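Long-range contacts in galactonate dehydratase (PDB 5OLC), which belongs to the enolase superfamily, joining an N-terminal domain of the mandelate racemase and muconate lactonizing enzyme type to a C-terminal domain related to the TIM barrel: residues A[15-23]-A[376-384]; A[59-70]-A[101-109]. One frame throughout, in Å; residues are numbered along the deposited sequence.

Contact 1. Residues A[15-23]-A[376-384]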
ATOM      1  N   GLU A  15      31.763 -29.687  23.958  1.00 53.29           N
ATOM      2  CA  GLU A  15      31.120 -30.692  24.808  1.00 52.23           C
ATOM      3  C   GLU A  15      29.712 -30.312  25.282  1.00 54.73           C
ATOM      4  O   GLU A  15      29.567 -29.623  26.297  1.00 52.98           O
ATOM      5  CB  GLU A  15      32.015 -31.060  26.002  1.00 54.07           C
ATOM      6  CG  GLU A  15      33.155 -32.005  25.640  1.00 71.21           C
ATOM      7  CD  GLU A  15      34.385 -32.021  26.534  1.00 95.93           C
ATOM      8  OE1 GLU A  15      34.378 -31.371  27.607  1.00 85.05           O
ATOM      9  OE2 GLU A  15      35.367 -32.694  26.149  1.00 94.85           O
ATOM     10  N   PRO A  16      28.655 -30.816  24.591  1.00 51.91           N
ATOM     11  CA  PRO A  16      27.282 -30.536  25.045  1.00 51.34           C
ATOM     12  C   PRO A  16      26.836 -31.431  26.207  1.00 54.20           C
ATOM     13  O   PRO A  16      27.143 -32.613  26.224  1.00 53.20           O
ATOM     14  CB  PRO A  16      26.454 -30.742  23.782  1.00 53.50           C
ATOM     15  CG  PRO A  16      27.235 -31.734  22.956  1.00 57.55           C
ATOM     16  CD  PRO A  16      28.668 -31.667  23.374  1.00 53.41           C
ATOM     17  N   TYR A  17      26.159 -30.858  27.197  1.00 52.52           N
ATOM     18  CA  TYR A  17      25.678 -31.593  28.364  1.00 53.70           C
ATOM     19  C   TYR A  17      24.222 -31.296  28.602  1.00 58.39           C
ATOM     20  O   TYR A  17      23.856 -30.125  28.736  1.00 57.60           O
ATOM     21  CB  TYR A  17      26.460 -31.246  29.638  1.00 56.26           C
ATOM     22  CG  TYR A  17      27.964 -31.384  29.525  1.00 60.82           C
ATOM     23  CD1 TYR A  17      28.574 -32.637  29.543  1.00 63.67           C
ATOM     24  CD2 TYR A  17      28.786 -30.262  29.468  1.00 61.88           C
ATOM     25  CE1 TYR A  17      29.961 -32.772  29.452  1.00 64.81           C
ATOM     26  CE2 TYR A  17      30.176 -30.384  29.382  1.00 63.05           C
ATOM     27  CZ  TYR A  17      30.759 -31.643  29.374  1.00 70.11           C
ATOM     28  OH  TYR A  17      32.123 -31.789  29.275  1.00 68.95           O
ATOM     29  N   VAL A  18      23.388 -32.359  28.646  1.00 55.58           N
ATOM     30  CA  VAL A  18      21.954 -32.280  28.930  1.00 54.86           C
ATOM     31  C   VAL A  18      21.817 -32.535  30.418  1.00 62.05           C
ATOM     32  O   VAL A  18      22.196 -33.610  30.898  1.00 62.94           O
ATOM     33  CB  VAL A  18      21.106 -33.281  28.118  1.00 56.63           C
ATOM     34  CG1 VAL A  18      19.644 -33.202  28.527  1.00 55.93           C
ATOM     35  CG2 VAL A  18      21.257 -33.056  26.631  1.00 55.86           C
ATOM     36  N   ILE A  19      21.322 -31.542  31.152  1.00 59.67           N
ATOM     37  CA  ILE A  19      21.189 -31.670  32.597  1.00 60.46           C
ATOM     38  C   ILE A  19      19.708 -31.704  32.968  1.00 68.93           C
ATOM     39  O   ILE A  19      18.931 -30.885  32.473  1.00 69.25           O
ATOM     40  CB  ILE A  19      22.047 -30.626  33.380  1.00 62.70           C
ATOM     41  CG1 ILE A  19      21.787 -29.165  32.909  1.00 62.22           C
ATOM     42  CG2 ILE A  19      23.532 -30.993  33.271  1.00 62.37           C
ATOM     43  CD1 ILE A  19      22.251 -28.027  33.869  1.00 59.12           C
ATOM     44  N   SER A  20      19.313 -32.706  33.780  1.00 68.06           N
ATOM     45  CA  SER A  20      17.925 -32.938  34.188  1.00 69.17           C
ATOM     46  C   SER A  20      17.671 -32.815  35.705  1.00 77.74           C
ATOM     47  O   SER A  20      18.554 -33.153  36.495  1.00 78.50           O
ATOM     48  CB  SER A  20      17.476 -34.309  33.691  1.00 72.32           C
ATOM     49  OG  SER A  20      16.071 -34.461  33.830  1.00 82.98           O
ATOM     50  N   HIS A  21      16.462 -32.344  36.108  1.00 77.05           N
ATOM     51  CA  HIS A  21      16.036 -32.206  37.519  1.00 78.40           C
ATOM     52  C   HIS A  21      14.508 -32.038  37.652  1.00 86.54           C
ATOM     53  O   HIS A  21      13.939 -31.166  37.000  1.00 87.22           O
ATOM     54  CB  HIS A  21      16.829 -31.089  38.247  1.00 79.10           C
ATOM     55  CG  HIS A  21      16.032 -30.189  39.141  1.00 82.60           C
ATOM     56  ND1 HIS A  21      15.629 -30.591  40.403  1.00 84.57           N
ATOM     57  CD2 HIS A  21      15.628 -28.913  38.940  1.00 84.54           C
ATOM     58  CE1 HIS A  21      14.970 -29.560  40.914  1.00 84.17           C
ATOM     59  NE2 HIS A  21      14.952 -28.526  40.073  1.00 84.42           N
ATOM     60  N   LYS A  22      13.852 -32.874  38.494  1.00 85.26           N
ATOM     61  CA  LYS A  22      12.401 -32.843  38.751  1.00 86.16           C
ATOM     62  C   LYS A  22      12.115 -32.171  40.094  1.00 94.00           C
ATOM     63  O   LYS A  22      12.824 -32.454  41.059  1.00 94.32           O
ATOM     64  CB  LYS A  22      11.826 -34.269  38.752  1.00 88.26           C
ATOM     65  N   LEU A  23      11.099 -31.286  40.173  1.00 93.00           N
ATOM     66  CA  LEU A  23      10.790 -30.610  41.443  1.00 94.14           C
ATOM     67  C   LEU A  23       9.368 -30.902  41.959  1.00100.44           C
ATOM     68  O   LEU A  23       9.226 -31.632  42.947  1.00 99.99           O
ATOM     69  CB  LEU A  23      11.058 -29.100  41.355  1.00 94.30           C
ATOM     70  N   ASP A 376      30.998 -31.364  39.546  1.00 70.16           N
ATOM     71  CA  ASP A 376      30.464 -32.435  40.387  1.00 70.43           C
ATOM     72  C   ASP A 376      28.942 -32.419  40.308  1.00 73.54           C
ATOM     73  O   ASP A 376      28.328 -33.477  40.137  1.00 73.25           O
ATOM     74  CB  ASP A 376      30.958 -32.305  41.837  1.00 73.03           C
ATOM     75  CG  ASP A 376      32.462 -32.473  42.018  1.00 87.27           C
ATOM     76  OD1 ASP A 376      33.075 -33.263  41.251  1.00 88.46           O
ATOM     77  OD2 ASP A 376      33.015 -31.858  42.951  1.00 94.58           O
ATOM     78  N   LYS A 377      28.333 -31.209  40.366  1.00 69.86           N
ATOM     79  CA  LYS A 377      26.876 -31.024  40.235  1.00 69.26           C
ATOM     80  C   LYS A 377      26.426 -31.223  38.781  1.00 72.13           C
ATOM     81  O   LYS A 377      25.265 -31.536  38.534  1.00 71.21           O
ATOM     82  CB  LYS A 377      26.428 -29.673  40.792  1.00 71.46           C
ATOM     83  CG  LYS A 377      26.797 -29.503  42.254  1.00 86.51           C
ATOM     84  CD  LYS A 377      25.575 -29.400  43.140  1.00 99.93           C
ATOM     85  CE  LYS A 377      25.878 -28.710  44.454  1.00111.71           C
ATOM     86  NZ  LYS A 377      26.278 -27.281  44.275  1.00118.83           N
ATOM     87  N   LEU A 378      27.374 -31.090  37.832  1.00 68.78           N
ATOM     88  CA  LEU A 378      27.193 -31.336  36.401  1.00 68.71           C
ATOM     89  C   LEU A 378      27.071 -32.845  36.223  1.00 75.85           C
ATOM     90  O   LEU A 378      26.062 -33.290  35.677  1.00 76.92           O
ATOM     91  CB  LEU A 378      28.390 -30.768  35.594  1.00 68.39           C
ATOM     92  CG  LEU A 378      28.360 -30.680  34.046  1.00 72.16           C
ATOM     93  CD1 LEU A 378      28.746 -31.980  33.374  1.00 71.94           C
ATOM     94  CD2 LEU A 378      27.093 -30.093  33.510  1.00 73.58           C
ATOM     95  N   GLU A 379      28.063 -33.640  36.726  1.00 73.79           N
ATOM     96  CA  GLU A 379      28.056 -35.120  36.658  1.00 73.64           C
ATOM     97  C   GLU A 379      26.849 -35.730  37.359  1.00 74.91           C
ATOM     98  O   GLU A 379      26.317 -36.738  36.891  1.00 74.01           O
ATOM     99  CB  GLU A 379      29.352 -35.728  37.220  1.00 75.35           C
ATOM    100  CG  GLU A 379      30.523 -35.705  36.243  1.00 90.31           C
ATOM    101  CD  GLU A 379      30.442 -36.619  35.034  1.00117.89           C
ATOM    102  OE1 GLU A 379      30.855 -36.180  33.934  1.00108.60           O
ATOM    103  OE2 GLU A 379      29.991 -37.779  35.193  1.00114.65           O
ATOM    104  N   HIS A 380      26.407 -35.098  38.465  1.00 69.84           N
ATOM    105  CA  HIS A 380      25.258 -35.547  39.235  1.00 68.99           C
ATOM    106  C   HIS A 380      23.942 -35.381  38.509  1.00 71.10           C
ATOM    107  O   HIS A 380      23.147 -36.316  38.504  1.00 72.25           O
ATOM    108  CB  HIS A 380      25.192 -34.874  40.617  1.00 69.99           C
ATOM    109  CG  HIS A 380      23.989 -35.299  41.405  1.00 73.65           C
ATOM    110  ND1 HIS A 380      22.948 -34.425  41.653  1.00 75.54           N
ATOM    111  CD2 HIS A 380      23.658 -36.521  41.886  1.00 75.60           C
ATOM    112  CE1 HIS A 380      22.047 -35.123  42.324  1.00 75.04           C
ATOM    113  NE2 HIS A 380      22.425 -36.391  42.478  1.00 75.48           N
ATOM    114  N   TYR A 381      23.693 -34.201  37.922  1.00 65.21           N
ATOM    115  CA  TYR A 381      22.436 -33.879  37.256  1.00 64.00           C
ATOM    116  C   TYR A 381      22.312 -34.322  35.796  1.00 69.99           C
ATOM    117  O   TYR A 381      21.217 -34.231  35.247  1.00 69.30           O
ATOM    118  CB  TYR A 381      22.172 -32.389  37.372  1.00 64.18           C
ATOM    119  CG  TYR A 381      21.682 -31.956  38.732  1.00 64.08           C
ATOM    120  CD1 TYR A 381      20.339 -32.070  39.076  1.00 66.08           C
ATOM    121  CD2 TYR A 381      22.536 -31.338  39.639  1.00 63.91           C
ATOM    122  CE1 TYR A 381      19.866 -31.612  40.304  1.00 67.10           C
ATOM    123  CE2 TYR A 381      22.077 -30.886  40.875  1.00 64.52           C
ATOM    124  CZ  TYR A 381      20.738 -31.025  41.204  1.00 70.44           C
ATOM    125  OH  TYR A 381      20.255 -30.616  42.423  1.00 69.00           O
ATOM    126  N   LEU A 382      23.398 -34.828  35.178  1.00 69.99           N
ATOM    127  CA  LEU A 382      23.438 -35.333  33.792  1.00 71.60           C
ATOM    128  C   LEU A 382      22.314 -36.365  33.455  1.00 80.63           C
ATOM    129  O   LEU A 382      21.747 -37.000  34.352  1.00 81.80           O
ATOM    130  CB  LEU A 382      24.832 -35.939  33.497  1.00 71.60           C
ATOM    131  CG  LEU A 382      25.649 -35.402  32.294  1.00 76.63           C
ATOM    132  CD1 LEU A 382      25.196 -35.999  30.932  1.00 76.81           C
ATOM    133  CD2 LEU A 382      25.718 -33.883  32.282  1.00 79.67           C
ATOM    134  N   ASP A 383      22.002 -36.517  32.158  1.00 78.85           N
ATOM    135  CA  ASP A 383      20.958 -37.409  31.651  1.00 79.37           C
ATOM    136  C   ASP A 383      21.555 -38.593  30.860  1.00 83.90           C
ATOM    137  O   ASP A 383      22.647 -38.474  30.277  1.00 82.59           O
ATOM    138  CB  ASP A 383      19.961 -36.585  30.802  1.00 81.52           C
ATOM    139  CG  ASP A 383      18.715 -37.297  30.300  1.00 91.39           C
ATOM    140  OD1 ASP A 383      18.805 -37.984  29.256  1.00 91.07           O
ATOM    141  OD2 ASP A 383      17.628 -37.072  30.881  1.00 98.26           O
ATOM    142  N   LYS A 384      20.825 -39.744  30.864  1.00 81.54           N
ATOM    143  CA  LYS A 384      21.204 -40.985  30.181  1.00101.90           C
ATOM    144  C   LYS A 384      20.798 -41.016  28.690  1.00106.78           C
ATOM    145  O   LYS A 384      19.633 -40.836  28.338  1.00 54.12           O
ATOM    146  CB  LYS A 384      20.657 -42.200  30.939  1.00104.02           C
TER

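Contact 2. Residues A[59-70]-A[101-109]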
ATOM      1  N   PRO A  59      14.151 -27.699  23.575  1.00 61.37           N
ATOM      2  CA  PRO A  59      14.234 -29.112  24.007  1.00 59.70           C
ATOM      3  C   PRO A  59      15.676 -29.645  24.045  1.00 58.48           C
ATOM      4  O   PRO A  59      16.297 -29.950  23.012  1.00 57.68           O
ATOM      5  CB  PRO A  59      13.318 -29.847  23.011  1.00 61.45           C
ATOM      6  CG  PRO A  59      12.838 -28.801  22.025  1.00 65.91           C
ATOM      7  CD  PRO A  59      13.724 -27.612  22.166  1.00 62.03           C
ATOM      8  N   ALA A  60      16.203 -29.735  25.267  1.00 50.98           N
ATOM      9  CA  ALA A  60      17.565 -30.138  25.588  1.00 49.57           C
ATOM     10  C   ALA A  60      18.201 -31.164  24.626  1.00 55.14           C
ATOM     11  O   ALA A  60      19.115 -30.807  23.884  1.00 56.29           O
ATOM     12  CB  ALA A  60      17.639 -30.632  27.016  1.00 49.51           C
ATOM     13  N   ALA A  61      17.703 -32.406  24.609  1.00 51.30           N
ATOM     14  CA  ALA A  61      18.254 -33.504  23.812  1.00 50.56           C
ATOM     15  C   ALA A  61      18.267 -33.265  22.286  1.00 54.71           C
ATOM     16  O   ALA A  61      19.085 -33.861  21.575  1.00 52.03           O
ATOM     17  CB  ALA A  61      17.522 -34.779  24.146  1.00 51.23           C
ATOM     18  N   VAL A  62      17.374 -32.371  21.801  1.00 53.44           N
ATOM     19  CA  VAL A  62      17.276 -31.999  20.386  1.00 53.66           C
ATOM     20  C   VAL A  62      18.342 -30.968  20.076  1.00 57.54           C
ATOM     21  O   VAL A  62      18.932 -31.004  18.987  1.00 57.11           O
ATOM     22  CB  VAL A  62      15.875 -31.493  19.975  1.00 57.80           C
ATOM     23  CG1 VAL A  62      15.608 -31.799  18.504  1.00 57.82           C
ATOM     24  CG2 VAL A  62      14.790 -32.104  20.849  1.00 57.66           C
ATOM     25  N   ILE A  63      18.590 -30.051  21.043  1.00 53.63           N
ATOM     26  CA  ILE A  63      19.618 -29.011  20.924  1.00 53.88           C
ATOM     27  C   ILE A  63      21.014 -29.666  20.973  1.00 56.61           C
ATOM     28  O   ILE A  63      21.916 -29.286  20.218  1.00 56.60           O
ATOM     29  CB  ILE A  63      19.404 -27.886  21.999  1.00 57.19           C
ATOM     30  CG1 ILE A  63      18.192 -26.994  21.629  1.00 57.35           C
ATOM     31  CG2 ILE A  63      20.664 -27.018  22.219  1.00 57.62           C
ATOM     32  CD1 ILE A  63      17.488 -26.451  22.778  1.00 61.57           C
ATOM     33  N   LYS A  64      21.150 -30.675  21.846  1.00 51.42           N
ATOM     34  CA  LYS A  64      22.367 -31.414  22.078  1.00 51.21           C
ATOM     35  C   LYS A  64      22.835 -32.126  20.804  1.00 56.21           C
ATOM     36  O   LYS A  64      24.032 -32.212  20.550  1.00 57.45           O
ATOM     37  CB  LYS A  64      22.127 -32.407  23.206  1.00 54.20           C
ATOM     38  CG  LYS A  64      23.398 -32.839  23.935  1.00 66.51           C
ATOM     39  CD  LYS A  64      23.631 -34.333  23.828  1.00 63.42           C
ATOM     40  CE  LYS A  64      24.720 -34.675  22.843  1.00 58.38           C
ATOM     41  NZ  LYS A  64      24.811 -36.146  22.617  1.00 61.81           N
ATOM     42  N   SER A  65      21.897 -32.610  19.993  1.00 51.22           N
ATOM     43  CA  SER A  65      22.235 -33.283  18.742  1.00 49.91           C
ATOM     44  C   SER A  65      22.612 -32.251  17.699  1.00 52.24           C
ATOM     45  O   SER A  65      23.405 -32.550  16.797  1.00 50.71           O
ATOM     46  CB  SER A  65      21.056 -34.119  18.257  1.00 51.90           C
ATOM     47  OG  SER A  65      20.749 -35.099  19.230  1.00 57.57           O
ATOM     48  N   GLY A  66      22.015 -31.056  17.832  1.00 48.10           N
ATOM     49  CA  GLY A  66      22.258 -29.918  16.960  1.00 47.80           C
ATOM     50  C   GLY A  66      23.706 -29.506  17.045  1.00 51.12           C
ATOM     51  O   GLY A  66      24.378 -29.432  16.011  1.00 51.02           O
ATOM     52  N   ILE A  67      24.214 -29.321  18.303  1.00 45.84           N
ATOM     53  CA  ILE A  67      25.610 -28.970  18.583  1.00 44.40           C
ATOM     54  C   ILE A  67      26.518 -30.026  17.930  1.00 53.29           C
ATOM     55  O   ILE A  67      27.450 -29.650  17.206  1.00 55.09           O
ATOM     56  CB  ILE A  67      25.866 -28.824  20.092  1.00 45.47           C
ATOM     57  CG1 ILE A  67      25.165 -27.571  20.642  1.00 44.17           C
ATOM     58  CG2 ILE A  67      27.367 -28.794  20.381  1.00 45.25           C
ATOM     59  CD1 ILE A  67      24.542 -27.718  21.987  1.00 39.84           C
ATOM     60  N   ASP A  68      26.182 -31.337  18.118  1.00 49.02           N
ATOM     61  CA  ASP A  68      26.883 -32.481  17.525  1.00 48.57           C
ATOM     62  C   ASP A  68      26.944 -32.389  15.995  1.00 51.27           C
ATOM     63  O   ASP A  68      27.895 -32.900  15.388  1.00 49.88           O
ATOM     64  CB  ASP A  68      26.199 -33.797  17.911  1.00 50.88           C
ATOM     65  CG  ASP A  68      26.236 -34.213  19.376  1.00 65.78           C
ATOM     66  OD1 ASP A  68      26.917 -33.535  20.177  1.00 66.06           O
ATOM     67  OD2 ASP A  68      25.605 -35.237  19.714  1.00 75.25           O
ATOM     68  N   PHE A  69      25.912 -31.756  15.375  1.00 47.30           N
ATOM     69  CA  PHE A  69      25.845 -31.583  13.923  1.00 46.43           C
ATOM     70  C   PHE A  69      26.912 -30.620  13.426  1.00 49.92           C
ATOM     71  O   PHE A  69      27.569 -30.919  12.432  1.00 47.83           O
ATOM     72  CB  PHE A  69      24.429 -31.166  13.453  1.00 47.33           C
ATOM     73  CG  PHE A  69      24.365 -30.755  11.997  1.00 47.73           C
ATOM     74  CD1 PHE A  69      24.357 -31.713  10.982  1.00 49.14           C
ATOM     75  CD2 PHE A  69      24.337 -29.414  11.637  1.00 48.89           C
ATOM     76  CE1 PHE A  69      24.325 -31.328   9.637  1.00 49.19           C
ATOM     77  CE2 PHE A  69      24.298 -29.035  10.296  1.00 50.28           C
ATOM     78  CZ  PHE A  69      24.297 -29.993   9.306  1.00 47.54           C
ATOM     79  N   PHE A  70      27.082 -29.483  14.126  1.00 48.55           N
ATOM     80  CA  PHE A  70      28.059 -28.442  13.784  1.00 48.98           C
ATOM     81  C   PHE A  70      29.456 -28.734  14.270  1.00 54.80           C
ATOM     82  O   PHE A  70      30.403 -28.137  13.745  1.00 56.79           O
ATOM     83  CB  PHE A  70      27.641 -27.067  14.338  1.00 50.71           C
ATOM     84  CG  PHE A  70      26.286 -26.584  13.880  1.00 52.50           C
ATOM     85  CD1 PHE A  70      26.044 -26.308  12.536  1.00 54.54           C
ATOM     86  CD2 PHE A  70      25.254 -26.387  14.794  1.00 54.90           C
ATOM     87  CE1 PHE A  70      24.798 -25.871  12.116  1.00 55.36           C
ATOM     88  CE2 PHE A  70      24.007 -25.946  14.373  1.00 57.53           C
ATOM     89  CZ  PHE A  70      23.789 -25.685  13.038  1.00 55.59           C
ATOM     90  N   VAL A 101      15.180 -25.248  16.875  1.00 78.10           N
ATOM     91  CA  VAL A 101      16.221 -26.149  17.367  1.00 77.13           C
ATOM     92  C   VAL A 101      17.631 -25.825  16.840  1.00 77.78           C
ATOM     93  O   VAL A 101      18.472 -25.525  17.685  1.00 78.80           O
ATOM     94  CB  VAL A 101      15.818 -27.637  17.141  1.00 81.73           C
ATOM     95  CG1 VAL A 101      17.013 -28.590  17.255  1.00 81.96           C
ATOM     96  CG2 VAL A 101      14.711 -28.047  18.111  1.00 81.21           C
ATOM     97  N   LEU A 102      17.917 -25.879  15.507  1.00 70.72           N
ATOM     98  CA  LEU A 102      19.289 -25.579  15.026  1.00 67.97           C
ATOM     99  C   LEU A 102      19.758 -24.147  15.366  1.00 66.09           C
ATOM    100  O   LEU A 102      20.962 -23.943  15.502  1.00 65.77           O
ATOM    101  CB  LEU A 102      19.512 -25.891  13.544  1.00 67.60           C
ATOM    102  CG  LEU A 102      19.686 -27.374  13.183  1.00 72.18           C
ATOM    103  CD1 LEU A 102      19.601 -27.575  11.697  1.00 72.73           C
ATOM    104  CD2 LEU A 102      20.997 -27.942  13.678  1.00 72.90           C
ATOM    105  N   GLN A 103      18.818 -23.195  15.583  1.00 57.74           N
ATOM    106  CA  GLN A 103      19.144 -21.832  15.992  1.00 55.95           C
ATOM    107  C   GLN A 103      19.616 -21.807  17.442  1.00 56.96           C
ATOM    108  O   GLN A 103      20.550 -21.057  17.760  1.00 55.26           O
ATOM    109  CB  GLN A 103      17.981 -20.834  15.757  1.00 56.95           C
ATOM    110  CG  GLN A 103      17.700 -20.501  14.292  1.00 71.23           C
ATOM    111  CD  GLN A 103      18.941 -20.394  13.419  1.00 88.12           C
ATOM    112  OE1 GLN A 103      19.870 -19.620  13.694  1.00 87.38           O
ATOM    113  NE2 GLN A 103      18.997 -21.195  12.358  1.00 67.59           N
ATOM    114  N   ALA A 104      19.005 -22.662  18.308  1.00 51.15           N
ATOM    115  CA  ALA A 104      19.406 -22.780  19.711  1.00 50.41           C
ATOM    116  C   ALA A 104      20.759 -23.537  19.848  1.00 49.58           C
ATOM    117  O   ALA A 104      21.489 -23.307  20.822  1.00 48.20           O
ATOM    118  CB  ALA A 104      18.309 -23.439  20.530  1.00 51.52           C
ATOM    119  N   ALA A 105      21.108 -24.400  18.850  1.00 42.68           N
ATOM    120  CA  ALA A 105      22.407 -25.076  18.781  1.00 41.19           C
ATOM    121  C   ALA A 105      23.460 -24.013  18.437  1.00 45.25           C
ATOM    122  O   ALA A 105      24.481 -23.930  19.134  1.00 43.84           O
ATOM    123  CB  ALA A 105      22.391 -26.153  17.719  1.00 41.68           C
ATOM    124  N   ILE A 106      23.169 -23.147  17.394  1.00 43.18           N
ATOM    125  CA  ILE A 106      24.031 -22.022  16.953  1.00 41.82           C
ATOM    126  C   ILE A 106      24.180 -21.004  18.082  1.00 42.87           C
ATOM    127  O   ILE A 106      25.289 -20.520  18.298  1.00 42.72           O
ATOM    128  CB  ILE A 106      23.600 -21.352  15.606  1.00 44.88           C
ATOM    129  CG1 ILE A 106      23.580 -22.364  14.436  1.00 44.36           C
ATOM    130  CG2 ILE A 106      24.543 -20.203  15.257  1.00 47.55           C
ATOM    131  CD1 ILE A 106      23.257 -21.821  13.044  1.00 36.99           C
ATOM    132  N   SER A 107      23.078 -20.708  18.823  1.00 38.37           N
ATOM    133  CA  SER A 107      23.072 -19.783  19.975  1.00 37.59           C
ATOM    134  C   SER A 107      24.017 -20.257  21.075  1.00 41.73           C
ATOM    135  O   SER A 107      24.837 -19.470  21.556  1.00 40.22           O
ATOM    136  CB  SER A 107      21.676 -19.634  20.573  1.00 40.06           C
ATOM    137  OG  SER A 107      20.716 -19.079  19.692  1.00 51.41           O
ATOM    138  N   ALA A 108      23.874 -21.548  21.487  1.00 40.13           N
ATOM    139  CA  ALA A 108      24.659 -22.209  22.523  1.00 40.20           C
ATOM    140  C   ALA A 108      26.156 -22.101  22.254  1.00 47.16           C
ATOM    141  O   ALA A 108      26.870 -21.628  23.138  1.00 49.34           O
ATOM    142  CB  ALA A 108      24.224 -23.652  22.643  1.00 40.92           C
ATOM    143  N   ILE A 109      26.624 -22.461  21.017  1.00 42.78           N
ATOM    144  CA  ILE A 109      28.023 -22.328  20.582  1.00 41.83           C
ATOM    145  C   ILE A 109      28.450 -20.850  20.646  1.00 45.52           C
ATOM    146  O   ILE A 109      29.495 -20.562  21.215  1.00 44.99           O
ATOM    147  CB  ILE A 109      28.248 -22.954  19.172  1.00 44.72           C
ATOM    148  CG1 ILE A 109      28.084 -24.495  19.215  1.00 44.49           C
ATOM    149  CG2 ILE A 109      29.614 -22.557  18.579  1.00 44.23           C
ATOM    150  CD1 ILE A 109      27.524 -25.112  17.972  1.00 51.47           C
TER

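Contact 1. Residues A[15-23]-A[376-384]
Ser20 N donates to Tyr381 O over 2.8 Å in a nearly straight bond, with an N-H...O angle of 163°. A second, weak bond runs the other way, from Asp383 N to Val18 O at 3.2 Å. Together they make a single antiparallel bridge in which Ile19 and Leu382 are the non-hydrogen-bonded pair. Leu382 is where the chain leaves helix 375-381, and its CA adds a C-H...O contact to Val18 O. Asp383 then lies beside Val18, while its OD2 comes to 3.9 Å from Ser20 CB. Lys38 of the neighbouring strand is hydrogen-bonded to Ser20 OG and forms a long, weak ion pair with Asp383.

Further out, the Tyr381 ring turns an edge to Ser20 O and passes His21 CB, with its CE1 3.7 Å away; its hydroxyl is hydrogen-bonded to Glu348. At the other end Leu378, with CG anti to the backbone N (chi1 -170°), reaches toward the strand, and its two methyls divide between Tyr17 and Ile19. CD1 sits over one face of Tyr17, 4.0 Å from the ring centroid and 15° off the normal, a CH-pi contact. CD2 meets Ile19 CG2 at 3.7 Å. Leu382 CD2 fills in beside them, 3.8 Å from Tyr17 CB. The Tyr17 hydroxyl bonds to Glu15 OE1, approaching from above the carboxylate plane.

Across the two segments the polar part is thus backbone to backbone, one good bond and one weak, while the side chains between them meet mainly through apolar groups; the charged Lys38 is contributed by the adjacent strand of the N-terminal sheet.

Contact 2. Residues A[59-70]-A[101-109]
Phe70 and Ala105 interlock as knobs into holes where two helices of the N-terminal domain pack. The axes of helix 60-70 and of segment 101-109 approach to 8.1 Å and cross at -66°. Ala105 sits among Ile63, Gly66, Ile67 and Phe70. Because Gly66 has no side chain, the Ala105 methyl rests on backbone, with its CB 3.7 Å from Gly66 C. Phe70 enters the hole formed by Leu102, Ala105, Ile106 and Ile109. Its CG lies beside the backbone N and anti to the carbonyl carbon (chi1 -57°), which directs the ring at the second helix. One ring edge meets Ala105 CB in plane, and CE2 comes within 3.6 Å of Ile106 CG1. Phe69 CD2 lies over a face of the same ring, offset toward the rim. Ile63 CG1 and Ala104 CB continue the close packing at 3.7 Å, and Val62 CG1 meets Val101 CG1 at the same distance.

Toward the start of both helices Pro59 CD meets Val101 CG2 more loosely, at 4.2 Å. Here a second subunit takes part: its Tyr96 packs on Pro59, and Val101 and Leu102 each pack on the other residue of that pair in the partner. On the flank, Ser65 OG is hydrogen-bonded to Ser65 OG of that subunit. Near the other end of helix 60-70, Phe69 barely grazes Leu102.

Lys64 and Asp68 point away from helix 101-120, on a side only partly exposed because Pro16 and Val18 of strand 11-22 lie against it; Lys64 NZ meets the syn lone pair of Asp68 OD2 in a 3.1 Å salt bridge.

In the fold
From the N terminus, strand 11-22 comes first, at one edge of the three-stranded antiparallel sheet. The chain completes that sheet, turns into helix 60-70 and, after 30 residues, closes a short loop at contact 2, pairing two helices of the N-terminal domain. It then builds the barrel-like domain before returning in helix 375-381 to strand 11-22. Contact 1 therefore closes a loop of 352 residues that contains all of contact 2. The two centres lie about 16 Å apart and the contacts touch: Pro16 and Val18 pack against Ala60, Lys64 and Asp68. Strand 11-22 thus lies between the C-terminal segment 376-384 and helix 60-70, through which it connects to the helix pair.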